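Local coordinates for protein phosphoribosylaminoimidazole carboxylase, ATPase subunit (Thermus thermophilus, PDB 3AW8) that probably catalyses the ATP-dependent carboxylation of 5-aminoimidazole ribonucleotide to N5-carboxyaminoimidazole ribonucleotide in purine biosynthesis, at residues 301-306 with 358-363. Residues are numbered along the deposited sequence; the frame is centred on the assembly and turned at random.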
loop_
_atom_site.group_PDB
_atom_site.type_symbol
_atom_site.label_atom_id
_atom_site.label_comp_id
_atom_site.label_asym_id
_atom_site.label_seq_id
_atom_site.Cartn_x
_atom_site.Cartn_y
_atom_site.Cartn_z
ATOM N N ALA A 301 9.330 3.554 -13.553
ATOM C CA ALA A 301 10.526 4.363 -13.477
ATOM C C ALA A 301 10.553 4.784 -12.014
ATOM O O ALA A 301 9.602 5.391 -11.507
ATOM C CB ALA A 301 10.412 5.581 -14.382
ATOM N N MET A 302 11.639 4.438 -11.337
ATOM C CA MET A 302 11.802 4.746 -9.926
ATOM C C MET A 302 12.795 5.896 -9.804
ATOM O O MET A 302 13.964 5.738 -10.156
ATOM C CB MET A 302 12.336 3.485 -9.219
ATOM C CG MET A 302 12.208 3.426 -7.697
ATOM S SD MET A 302 13.292 4.540 -6.793
ATOM C CE MET A 302 14.920 4.005 -7.401
ATOM N N VAL A 303 12.352 7.060 -9.340
ATOM C CA VAL A 303 13.305 8.155 -9.191
ATOM C C VAL A 303 13.467 8.511 -7.714
ATOM O O VAL A 303 12.505 8.857 -7.032
ATOM C CB VAL A 303 12.916 9.442 -10.045
ATOM C CG1 VAL A 303 12.248 9.033 -11.340
ATOM C CG2 VAL A 303 12.022 10.384 -9.264
ATOM N N ASN A 304 14.692 8.394 -7.213
ATOM C CA ASN A 304 14.969 8.714 -5.822
ATOM C C ASN A 304 14.884 10.200 -5.548
ATOM O O ASN A 304 15.150 11.023 -6.424
ATOM C CB ASN A 304 16.367 8.241 -5.414
ATOM C CG ASN A 304 16.388 6.799 -4.950
ATOM O OD1 ASN A 304 15.350 6.227 -4.613
ATOM N ND2 ASN A 304 17.575 6.210 -4.915
ATOM N N LEU A 305 14.506 10.527 -4.318
ATOM C CA LEU A 305 14.413 11.902 -3.846
ATOM C C LEU A 305 15.585 12.050 -2.875
ATOM O O LEU A 305 15.528 11.578 -1.739
ATOM C CB LEU A 305 13.077 12.126 -3.128
ATOM C CG LEU A 305 11.902 12.780 -3.877
ATOM C CD1 LEU A 305 12.122 12.805 -5.384
ATOM C CD2 LEU A 305 10.631 12.041 -3.528
ATOM N N ILE A 306 16.657 12.684 -3.341
ATOM C CA ILE A 306 17.859 12.872 -2.537
ATOM C C ILE A 306 18.010 14.302 -2.028
ATOM O O ILE A 306 17.939 15.252 -2.797
ATOM C CB ILE A 306 19.130 12.514 -3.354
ATOM C CG1 ILE A 306 18.977 11.129 -3.990
ATOM C CG2 ILE A 306 20.365 12.553 -2.460
ATOM C CD1 ILE A 306 18.824 10.007 -2.985
ATOM N N ARG A 358 11.994 17.530 -14.225
ATOM C CA ARG A 358 12.037 18.975 -14.026
ATOM C C ARG A 358 11.782 19.312 -12.566
ATOM O O ARG A 358 11.890 20.472 -12.154
ATOM C CB ARG A 358 10.981 19.664 -14.896
ATOM C CG ARG A 358 11.083 19.333 -16.374
ATOM C CD ARG A 358 9.902 19.897 -17.149
ATOM N NE ARG A 358 9.868 19.405 -18.524
ATOM C CZ ARG A 358 8.775 19.391 -19.283
ATOM N NH1 ARG A 358 7.622 19.848 -18.805
ATOM N NH2 ARG A 358 8.829 18.897 -20.514
ATOM N N LEU A 359 11.446 18.289 -11.784
ATOM C CA LEU A 359 11.157 18.470 -10.369
ATOM C C LEU A 359 12.272 17.961 -9.460
ATOM O O LEU A 359 12.349 18.340 -8.291
ATOM C CB LEU A 359 9.845 17.769 -10.027
ATOM C CG LEU A 359 8.603 18.302 -10.749
ATOM C CD1 LEU A 359 7.406 17.400 -10.478
ATOM C CD2 LEU A 359 8.325 19.727 -10.281
ATOM N N VAL A 360 13.142 17.117 -10.006
ATOM C CA VAL A 360 14.244 16.535 -9.243
ATOM C C VAL A 360 15.605 16.906 -9.815
ATOM O O VAL A 360 15.824 16.803 -11.022
ATOM C CB VAL A 360 14.147 15.001 -9.234
ATOM C CG1 VAL A 360 15.307 14.415 -8.474
ATOM C CG2 VAL A 360 12.833 14.570 -8.622
ATOM N N SER A 361 16.523 17.319 -8.946
ATOM C CA SER A 361 17.868 17.688 -9.380
ATOM C C SER A 361 18.759 16.448 -9.473
ATOM O O SER A 361 18.340 15.348 -9.122
ATOM C CB SER A 361 18.485 18.699 -8.409
ATOM O OG SER A 361 18.709 18.119 -7.138
ATOM N N GLU A 362 19.986 16.635 -9.945
ATOM C CA GLU A 362 20.946 15.546 -10.097
ATOM C C GLU A 362 20.353 14.255 -10.650
ATOM O O GLU A 362 20.764 13.169 -10.252
ATOM C CB GLU A 362 21.624 15.229 -8.766
ATOM C CG GLU A 362 22.471 16.341 -8.193
ATOM C CD GLU A 362 23.092 15.946 -6.862
ATOM O OE1 GLU A 362 22.331 15.573 -5.935
ATOM O OE2 GLU A 362 24.339 16.002 -6.738
ATOM N N LEU A 363 19.385 14.364 -11.554
ATOM C CA LEU A 363 18.795 13.172 -12.151
ATOM C C LEU A 363 19.351 13.015 -13.568
ATOM O O LEU A 363 19.008 13.783 -14.472
ATOM C CB LEU A 363 17.268 13.280 -12.178
ATOM C CG LEU A 363 16.516 12.098 -12.801
ATOM C CD1 LEU A 363 16.899 10.808 -12.105
ATOM C CD2 LEU A 363 15.020 12.326 -12.691
#
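The flat peptide group between Asn304 and Leu305 meets Val360 at its oxygen end, where Val360 CG1 sits beyond Asn304 O at 4.0 Å rather than over either peptide face. The other flat group, the Asn304 side-chain amide, turns away from the loop, and its ND2 is held by Leu208 O and Asn265 OD1.

Val360 takes part in three of the four close approaches, and its two methyls are put to different uses. CG1, anti to the backbone N (chi1 179°), faces the strand carbonyl, while CG2, anti to the carbonyl carbon, enters the apolar layer. There CG2 touches Leu305 CD1 at 3.8 Å, methyl against methyl, with the two side chains crossing at about a right angle. The same CG2 approaches Val303 CG2 more loosely, at 4.3 Å. Farther along, Leu363 places its CD2 branch 4.4 Å from Val303 CB, so the loop bears on one strand residue from two points.

Between Val360 and Leu363 the chain turns through Glu362, whose positive phi of 42° is in the left-handed region. Polar ties lie outside this apolar patch: Glu362 OE1 forms a salt bridge with Arg209 NH1, and Ser361 OG is hydrogen-bonded to Glu308 OE1.

Alternation along the strand brings Val303, and the CD1 end of Leu305, to the loop, whereas the intervening Asn304 amide leads away, lying about 7 Å from the side chain of His203, a predicted ATP-binding residue. Helix 346-357 covers Ala301 through Leu349 and Leu353, and the loop following it continues the cover along the strand. This is a helix-and-loop layer on an antiparallel sheet, in which strand 299-306 lies between strands 207-213 and 335-343; the sheet runs on from the ATP-grasp domain into the C-terminal region of this PurK/PurT-family enzyme.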